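Local coordinates for ABC transporter substrate binding protein (Ribose) (Agrobacterium vitis, PDB 5DKV) that binds alpha-D-tagatopyranose and probably serves as the sugar-capturing component of a bacterial ABC transporter, at residues Q198-D203 / L229-G234; P66-V71 / N167-V172; N237-A242 / G246-V251. All coordinates share one frame; numbering follows the deposited sequence.

Contact 1: residues Q198-D203 / L229-G234. With T6T (alpha-D-tagatopyranose), chain E.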
loop_
_atom_site.group_PDB
_atom_site.type_symbol
_atom_site.label_atom_id
_atom_site.label_comp_id
_atom_site.label_asym_id
_atom_site.label_seq_id
_atom_site.Cartn_x
_atom_site.Cartn_y
_atom_site.Cartn_z
ATOM N N GLN A 198 2.200 6.509 16.386
ATOM C CA GLN A 198 2.073 7.911 15.988
ATOM C C GLN A 198 1.409 7.999 14.621
ATOM O O GLN A 198 1.909 7.430 13.653
ATOM C CB GLN A 198 3.446 8.567 15.935
ATOM C CG GLN A 198 4.210 8.507 17.232
ATOM C CD GLN A 198 3.514 9.281 18.311
ATOM O OE1 GLN A 198 3.318 10.498 18.189
ATOM N NE2 GLN A 198 3.110 8.587 19.371
ATOM N N PHE A 199 0.294 8.718 14.538
ATOM C CA PHE A 199 -0.460 8.810 13.295
ATOM C C PHE A 199 -0.199 10.136 12.622
ATOM O O PHE A 199 -0.344 11.175 13.241
ATOM C CB PHE A 199 -1.961 8.638 13.545
ATOM C CG PHE A 199 -2.346 7.232 13.949
ATOM C CD1 PHE A 199 -2.381 6.237 13.004
ATOM C CD2 PHE A 199 -2.657 6.917 15.264
ATOM C CE1 PHE A 199 -2.723 4.930 13.350
ATOM C CE2 PHE A 199 -2.995 5.606 15.622
ATOM C CZ PHE A 199 -3.030 4.623 14.667
ATOM N N ASN A 200 0.212 10.093 11.359
ATOM C CA ASN A 200 0.652 11.306 10.661
ATOM C C ASN A 200 -0.298 11.799 9.568
ATOM O O ASN A 200 -0.013 12.797 8.908
ATOM C CB ASN A 200 2.025 11.085 10.033
ATOM C CG ASN A 200 2.073 9.836 9.122
ATOM O OD1 ASN A 200 1.262 9.684 8.225
ATOM N ND2 ASN A 200 3.019 8.940 9.381
ATOM N N ASP A 201 -1.423 11.118 9.395
ATOM C CA ASP A 201 -2.409 11.478 8.371
ATOM C C ASP A 201 -1.829 11.518 6.938
ATOM O O ASP A 201 -2.259 12.311 6.083
ATOM C CB ASP A 201 -3.043 12.832 8.717
ATOM C CG ASP A 201 -4.411 13.010 8.088
ATOM O OD1 ASP A 201 -4.775 14.162 7.776
ATOM O OD2 ASP A 201 -5.128 12.001 7.908
ATOM N N ASN A 202 -0.855 10.647 6.706
ATOM C CA ASN A 202 -0.151 10.470 5.438
ATOM C C ASN A 202 0.830 11.589 5.092
ATOM O O ASN A 202 1.243 11.716 3.948
ATOM C CB ASN A 202 -1.132 10.275 4.287
ATOM C CG ASN A 202 -0.717 9.149 3.344
ATOM O OD1 ASN A 202 0.020 8.237 3.717
ATOM N ND2 ASN A 202 -1.203 9.208 2.115
ATOM N N ASP A 203 1.251 12.351 6.097
ATOM C CA ASP A 203 2.124 13.501 5.877
ATOM C C ASP A 203 3.510 13.204 6.420
ATOM O O ASP A 203 3.693 13.025 7.638
ATOM C CB ASP A 203 1.529 14.742 6.551
ATOM C CG ASP A 203 2.243 16.018 6.150
ATOM O OD1 ASP A 203 3.318 16.287 6.700
ATOM O OD2 ASP A 203 1.712 16.757 5.298
ATOM N N LEU A 229 4.698 4.304 2.681
ATOM C CA LEU A 229 5.715 5.139 2.048
ATOM C C LEU A 229 6.004 6.420 2.820
ATOM O O LEU A 229 7.159 6.685 3.223
ATOM C CB LEU A 229 5.268 5.487 0.637
ATOM C CG LEU A 229 6.324 6.042 -0.309
ATOM C CD1 LEU A 229 5.933 5.770 -1.764
ATOM C CD2 LEU A 229 6.554 7.525 -0.113
ATOM N N PHE A 230 4.950 7.189 3.061
ATOM C CA PHE A 230 5.099 8.526 3.646
ATOM C C PHE A 230 5.543 8.433 5.106
ATOM O O PHE A 230 6.360 9.223 5.559
ATOM C CB PHE A 230 3.793 9.306 3.468
ATOM C CG PHE A 230 3.452 9.502 2.030
ATOM C CD1 PHE A 230 4.166 10.411 1.276
ATOM C CD2 PHE A 230 2.477 8.751 1.409
ATOM C CE1 PHE A 230 3.894 10.577 -0.070
ATOM C CE2 PHE A 230 2.222 8.914 0.054
ATOM C CZ PHE A 230 2.923 9.824 -0.669
ATOM N N SER A 231 5.056 7.428 5.823
ATOM C CA SER A 231 5.399 7.247 7.225
ATOM C C SER A 231 6.879 6.905 7.349
ATOM O O SER A 231 7.592 7.435 8.187
ATOM C CB SER A 231 4.574 6.124 7.833
ATOM O OG SER A 231 3.184 6.451 7.842
ATOM N N GLY A 232 7.324 5.978 6.509
ATOM C CA GLY A 232 8.717 5.588 6.513
ATOM C C GLY A 232 9.668 6.696 6.079
ATOM O O GLY A 232 10.740 6.871 6.667
ATOM N N LEU A 233 9.294 7.426 5.038
ATOM C CA LEU A 233 10.094 8.541 4.549
ATOM C C LEU A 233 10.215 9.629 5.614
ATOM O O LEU A 233 11.320 10.086 5.927
ATOM C CB LEU A 233 9.467 9.097 3.264
ATOM C CG LEU A 233 10.117 10.320 2.637
ATOM C CD1 LEU A 233 11.594 10.045 2.374
ATOM C CD2 LEU A 233 9.360 10.699 1.351
ATOM N N GLY A 234 9.084 10.034 6.178
ATOM C CA GLY A 234 9.086 11.063 7.206
ATOM C C GLY A 234 9.855 10.649 8.440
ATOM O O GLY A 234 10.608 11.434 9.019
HETATM O O3 T6T E . 1.489 1.770 1.230
HETATM C C3 T6T E . 0.801 2.126 0.038
HETATM C C4 T6T E . -0.522 1.492 0.042
HETATM O O4 T6T E . -0.356 0.026 0.058
HETATM C C5 T6T E . -1.308 1.944 1.194
HETATM O O5 T6T E . -2.650 1.429 1.154
HETATM C C6 T6T E . -1.478 3.453 1.207
HETATM O O6 T6T E . -0.165 4.084 1.158
HETATM C C2 T6T E . 0.601 3.653 0.002
HETATM O O2 T6T E . -0.061 3.964 -1.200
HETATM C C1 T6T E . 1.841 4.445 0.137
HETATM O O1 T6T E . 2.748 4.182 -0.885
#
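Two first torsions bring N200 and S231 together: N200 CG sits between its own backbone N and carbonyl carbon (chi1 54°), turning the amide toward helix 229-241, while S231 OG lies anti to its carbonyl carbon and faces the turn. N200 ND2 then donates to S231 OG over 2.9 Å in a nearly straight bond, with the serine oxygen lying in the amide plane. The other end of the amide is used at home. N200 OD1 accepts from N202 N at 2.8 Å, an Asx turn laid over the type I' turn N200-D203, whose backbone bond runs from D203 N to N200 O. One amide thus ties the tight turn together and fastens it to the first turn of the helix.

Next along the chain, the side chain of N202 meets the F230 ring, the amide and ring planes standing 77° apart. N202 OD1 approaches F230 CD2 obliquely at 3.4 Å, and N202 O lies 3.5 Å from F230 CB. L229 CD2 covers one face of that ring, 4.0 Å above its plane, while L229 CB comes within 3.2 Å of O1 of the tagatose.

The polar partner of N202 OD1 is N228 ND2, and N228 OD1 is hydrogen-bonded to S231 OG. N228, itself a pocket residue, is therefore held at both ends of its amide. This chemistry implies a second shell: N202 and S231 would fix the rotation of N228 at the wall of the sugar site, and N200 in turn probably positions S231.

Contact 2: residues P66-V71 / N167-V172; sequences PDFNPV and NVKPGV
F68 and V172 approach from opposite directions: F68 CZ reaches V172 CG1 at 4.0 Å, CG1 meeting the ring obliquely, and F68 CE1 lies close to both methyls of the valine. The other touch is made by K169, whose chain bends at chi2 and chi3 until its ammonium stands near the plane of the F68 ring, beyond its edge, with NZ 3.4 Å from F68 O. With CG anti to the backbone N (chi1 -167°), the F68 ring extends toward V172, and its side chain also lies about 4 Å from the bound sugar at the nearest atoms. The two segments belong to different lobes of the periplasmic binding protein fold, so the contact spans the cleft, consistent with a closed, liganded form.

Behind F68, N69 is the N-cap of helix 70-81. Its OD1 accepts from V71 N at 3.0 Å, the donor lying well above the carbonyl plane, and its ND2 donates to D67 OD2 at 3.0 Å. D67 OD1 is hydrogen-bonded to T72. Across the cleft, the type II turn K169-V172 leads into helix 173-186, which supplies T174 and R178 to the pocket. Just before the turn, N167 ND2 is hydrogen-bonded to E179 OE1 and T175 O of that same helix.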
loop_
_atom_site.group_PDB
_atom_site.type_symbol
_atom_site.label_atom_id
_atom_site.label_comp_id
_atom_site.label_asym_id
_atom_site.label_seq_id
_atom_site.Cartn_x
_atom_site.Cartn_y
_atom_site.Cartn_z
ATOM N N PRO A 66 -5.933 14.021 -5.253
ATOM C CA PRO A 66 -4.582 14.336 -4.780
ATOM C C PRO A 66 -4.360 14.042 -3.305
ATOM O O PRO A 66 -3.251 14.285 -2.831
ATOM C CB PRO A 66 -4.465 15.836 -5.048
ATOM C CG PRO A 66 -5.862 16.335 -4.900
ATOM C CD PRO A 66 -6.765 15.234 -5.386
ATOM N N ASP A 67 -5.388 13.571 -2.594
ATOM C CA ASP A 67 -5.245 13.120 -1.211
ATOM C C ASP A 67 -6.024 11.818 -0.984
ATOM O O ASP A 67 -7.016 11.546 -1.657
ATOM C CB ASP A 67 -5.692 14.207 -0.210
ATOM C CG ASP A 67 -7.118 14.714 -0.442
ATOM O OD1 ASP A 67 -7.629 14.632 -1.577
ATOM O OD2 ASP A 67 -7.707 15.237 0.539
ATOM N N PHE A 68 -5.528 11.010 -0.051
ATOM C CA PHE A 68 -6.130 9.729 0.338
ATOM C C PHE A 68 -7.295 10.062 1.254
ATOM O O PHE A 68 -7.125 10.259 2.464
ATOM C CB PHE A 68 -5.078 8.834 1.018
ATOM C CG PHE A 68 -5.487 7.399 1.192
ATOM C CD1 PHE A 68 -6.304 7.012 2.240
ATOM C CD2 PHE A 68 -5.031 6.437 0.321
ATOM C CE1 PHE A 68 -6.657 5.678 2.409
ATOM C CE2 PHE A 68 -5.383 5.105 0.477
ATOM C CZ PHE A 68 -6.202 4.726 1.512
ATOM N N ASN A 69 -8.473 10.198 0.659
ATOM C CA ASN A 69 -9.581 10.847 1.323
ATOM C C ASN A 69 -10.884 10.513 0.622
ATOM O O ASN A 69 -11.039 10.842 -0.555
ATOM C CB ASN A 69 -9.303 12.367 1.336
ATOM C CG ASN A 69 -10.434 13.199 1.915
ATOM O OD1 ASN A 69 -11.410 12.696 2.471
ATOM N ND2 ASN A 69 -10.302 14.516 1.764
ATOM N N PRO A 70 -11.823 9.845 1.317
ATOM C CA PRO A 70 -13.064 9.516 0.608
ATOM C C PRO A 70 -13.877 10.717 0.143
ATOM O O PRO A 70 -14.646 10.572 -0.803
ATOM C CB PRO A 70 -13.852 8.692 1.637
ATOM C CG PRO A 70 -13.334 9.148 2.957
ATOM C CD PRO A 70 -11.862 9.389 2.722
ATOM N N VAL A 71 -13.728 11.871 0.784
ATOM C CA VAL A 71 -14.498 13.035 0.384
ATOM C C VAL A 71 -14.107 13.464 -1.036
ATOM O O VAL A 71 -14.975 13.840 -1.832
ATOM C CB VAL A 71 -14.302 14.190 1.383
ATOM C CG1 VAL A 71 -15.017 15.482 0.939
ATOM C CG2 VAL A 71 -14.797 13.786 2.791
ATOM N N ASN A 167 2.398 5.520 11.587
ATOM C CA ASN A 167 1.303 5.089 10.730
ATOM C C ASN A 167 0.455 6.245 10.239
ATOM O O ASN A 167 0.670 7.406 10.619
ATOM C CB ASN A 167 0.435 4.084 11.483
ATOM C CG ASN A 167 -0.194 3.061 10.583
ATOM O OD1 ASN A 167 -0.197 3.202 9.361
ATOM N ND2 ASN A 167 -0.714 2.007 11.183
ATOM N N VAL A 168 -0.500 5.931 9.373
ATOM C CA VAL A 168 -1.261 6.960 8.679
ATOM C C VAL A 168 -2.420 7.479 9.526
ATOM O O VAL A 168 -2.379 8.605 10.039
ATOM C CB VAL A 168 -1.787 6.402 7.327
ATOM C CG1 VAL A 168 -2.585 7.452 6.583
ATOM C CG2 VAL A 168 -0.629 5.960 6.469
ATOM N N LYS A 169 -3.433 6.637 9.688
ATOM C CA LYS A 169 -4.672 7.018 10.354
ATOM C C LYS A 169 -5.420 5.735 10.681
ATOM O O LYS A 169 -5.430 4.833 9.854
ATOM C CB LYS A 169 -5.449 7.967 9.418
ATOM C CG LYS A 169 -6.902 7.698 9.123
ATOM C CD LYS A 169 -7.233 7.891 7.633
ATOM C CE LYS A 169 -6.944 9.280 7.100
ATOM N NZ LYS A 169 -7.534 9.454 5.726
ATOM N N PRO A 170 -6.036 5.639 11.877
ATOM C CA PRO A 170 -6.858 4.444 12.130
ATOM C C PRO A 170 -7.900 4.224 11.041
ATOM O O PRO A 170 -8.476 5.189 10.537
ATOM C CB PRO A 170 -7.553 4.750 13.456
ATOM C CG PRO A 170 -6.721 5.810 14.108
ATOM C CD PRO A 170 -6.093 6.604 12.984
ATOM N N GLY A 171 -8.141 2.963 10.692
ATOM C CA GLY A 171 -9.191 2.637 9.750
ATOM C C GLY A 171 -8.782 2.414 8.307
ATOM O O GLY A 171 -9.589 1.936 7.505
ATOM N N VAL A 172 -7.547 2.756 7.955
ATOM C CA VAL A 172 -7.056 2.473 6.618
ATOM C C VAL A 172 -6.763 0.979 6.580
ATOM O O VAL A 172 -5.997 0.507 7.385
ATOM C CB VAL A 172 -5.782 3.264 6.278
ATOM C CG1 VAL A 172 -5.265 2.870 4.889
ATOM C CG2 VAL A 172 -6.050 4.770 6.382
#

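Contact 3: residues N237-A242 / G246-V251; sequences NGVQQA and GTIKVV
K249 NZ donates to G246 O over 2.7 Å, the donor tilted 23° from the carbonyl plane, a link back from the first residue of strand 249-253 to the turn before it, made by a side chain that leaves the backbone away from helix 229-241. G246 has a positive phi (85°), a conformation that glycine takes up readily. The bend it makes, followed by T247, delivers I248 to the helix.

There V239 is the one helix side chain that carries the contact, fitting against I248 and V250. Its two methyls divide the work. With CG1 anti to the backbone N (chi1 169°), that methyl rests 3.9 Å from I248 O and close to I248 CB, while CG2 meets the methyl I248 CG2 at 3.9 Å and V250 CG2 at 4.0 Å. V239 crosses I248 at a slant but slides past V250, the two valines pointing in opposite senses. No hydrogen bond joins the segments; apolar contact between buried side chains does the holding.

The contact lies within the beta-alpha-beta unit formed by strand 223-226, helix 229-241 and strand 249-253, with strand 249-253 bonded to its parallel neighbour through K249 and V251. V239 also touches L211, and I248 touches Y215, both on helix 204-217. On the other face of the sheet, K249 and V251 pack on L153 of helix 142-156.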
loop_
_atom_site.group_PDB
_atom_site.type_symbol
_atom_site.label_atom_id
_atom_site.label_comp_id
_atom_site.label_asym_id
_atom_site.label_seq_id
_atom_site.Cartn_x
_atom_site.Cartn_y
_atom_site.Cartn_z
ATOM N N ASN A 237 13.467 10.776 7.648
ATOM C CA ASN A 237 13.882 12.189 7.620
ATOM C C ASN A 237 14.015 12.792 9.010
ATOM O O ASN A 237 14.911 13.584 9.268
ATOM C CB ASN A 237 12.909 13.030 6.793
ATOM C CG ASN A 237 13.048 12.758 5.307
ATOM O OD1 ASN A 237 14.063 12.227 4.873
ATOM N ND2 ASN A 237 12.033 13.100 4.528
ATOM N N GLY A 238 13.120 12.415 9.910
ATOM C CA GLY A 238 13.207 12.870 11.284
ATOM C C GLY A 238 14.456 12.362 11.990
ATOM O O GLY A 238 15.135 13.117 12.687
ATOM N N VAL A 239 14.763 11.081 11.810
ATOM C CA VAL A 239 15.957 10.496 12.393
ATOM C C VAL A 239 17.217 11.211 11.879
ATOM O O VAL A 239 18.115 11.534 12.656
ATOM C CB VAL A 239 16.038 8.984 12.090
ATOM C CG1 VAL A 239 17.409 8.420 12.470
ATOM C CG2 VAL A 239 14.945 8.242 12.804
ATOM N N GLN A 240 17.279 11.457 10.576
ATOM C CA GLN A 240 18.421 12.160 9.993
ATOM C C GLN A 240 18.547 13.584 10.592
ATOM O O GLN A 240 19.635 14.002 10.995
ATOM C CB GLN A 240 18.283 12.204 8.464
ATOM C CG GLN A 240 19.391 12.919 7.735
ATOM C CD GLN A 240 20.650 12.084 7.587
ATOM O OE1 GLN A 240 20.668 11.083 6.867
ATOM N NE2 GLN A 240 21.722 12.512 8.247
ATOM N N GLN A 241 17.427 14.289 10.716
ATOM C CA GLN A 241 17.443 15.684 11.176
ATOM C C GLN A 241 17.837 15.755 12.651
ATOM O O GLN A 241 18.430 16.744 13.108
ATOM C CB GLN A 241 16.084 16.342 10.958
ATOM C CG GLN A 241 15.983 17.792 11.467
ATOM C CD GLN A 241 16.842 18.774 10.694
ATOM O OE1 GLN A 241 16.413 19.314 9.678
ATOM N NE2 GLN A 241 18.062 19.009 11.169
ATOM N N ALA A 242 17.517 14.694 13.386
ATOM C CA ALA A 242 17.883 14.587 14.792
ATOM C C ALA A 242 19.346 14.215 14.999
ATOM O O ALA A 242 19.811 14.150 16.133
ATOM C CB ALA A 242 17.006 13.566 15.477
ATOM N N GLY A 246 21.509 5.750 11.664
ATOM C CA GLY A 246 22.216 4.531 12.019
ATOM C C GLY A 246 22.105 4.118 13.483
ATOM O O GLY A 246 22.406 2.983 13.846
ATOM N N THR A 247 21.706 5.051 14.331
ATOM C CA THR A 247 21.510 4.776 15.756
ATOM C C THR A 247 20.065 4.384 16.050
ATOM O O THR A 247 19.802 3.377 16.708
ATOM C CB THR A 247 21.901 5.988 16.590
ATOM O OG1 THR A 247 23.277 6.288 16.328
ATOM C CG2 THR A 247 21.706 5.711 18.081
ATOM N N ILE A 248 19.129 5.193 15.578
ATOM C CA ILE A 248 17.721 4.813 15.606
ATOM C C ILE A 248 17.469 4.052 14.319
ATOM O O ILE A 248 17.564 4.630 13.251
ATOM C CB ILE A 248 16.777 6.016 15.707
ATOM C CG1 ILE A 248 17.014 6.816 16.999
ATOM C CG2 ILE A 248 15.333 5.567 15.655
ATOM C CD1 ILE A 248 16.278 8.181 17.019
ATOM N N LYS A 249 17.125 2.767 14.435
ATOM C CA LYS A 249 17.016 1.902 13.264
ATOM C C LYS A 249 15.667 2.177 12.628
ATOM O O LYS A 249 14.674 2.403 13.326
ATOM C CB LYS A 249 17.142 0.424 13.638
ATOM C CG LYS A 249 18.438 0.061 14.381
ATOM C CD LYS A 249 19.673 0.415 13.579
ATOM C CE LYS A 249 20.959 -0.100 14.270
ATOM N NZ LYS A 249 22.182 0.270 13.506
ATOM N N VAL A 250 15.621 2.136 11.302
ATOM C CA VAL A 250 14.378 2.371 10.586
ATOM C C VAL A 250 14.072 1.230 9.645
ATOM O O VAL A 250 14.933 0.789 8.870
ATOM C CB VAL A 250 14.431 3.684 9.779
ATOM C CG1 VAL A 250 13.114 3.914 8.988
ATOM C CG2 VAL A 250 14.740 4.868 10.691
ATOM N N VAL A 251 12.836 0.738 9.737
ATOM C CA VAL A 251 12.287 -0.175 8.754
ATOM C C VAL A 251 11.141 0.575 8.117
ATOM O O VAL A 251 10.237 1.046 8.789
ATOM C CB VAL A 251 11.804 -1.527 9.360
ATOM C CG1 VAL A 251 11.078 -2.370 8.323
ATOM C CG2 VAL A 251 12.984 -2.289 9.905
#

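In the fold
Contacts 1 and 3 share helix 229-241: its N-terminal end meets a polar turn beside the sugar, while its far end presses a valine onto strand 249-253, well away from the centre of the chain. Contact 3 is buried and held by apolar side chains, with no hydrogen bond between its segments; contact 1, partly buried, combines amides, a hydroxyl and the F230 ring. Contact 2 is buried too, but joins two loops from separate lobes through a ring, a valine and a lysine. Contacts 1 and 2 touch directly, since D201 N and N200 N probably donate to V168 O and N167 O, each at 2.8 Å. Contact 3 stays about 9 Å from contact 2 at the nearest atoms.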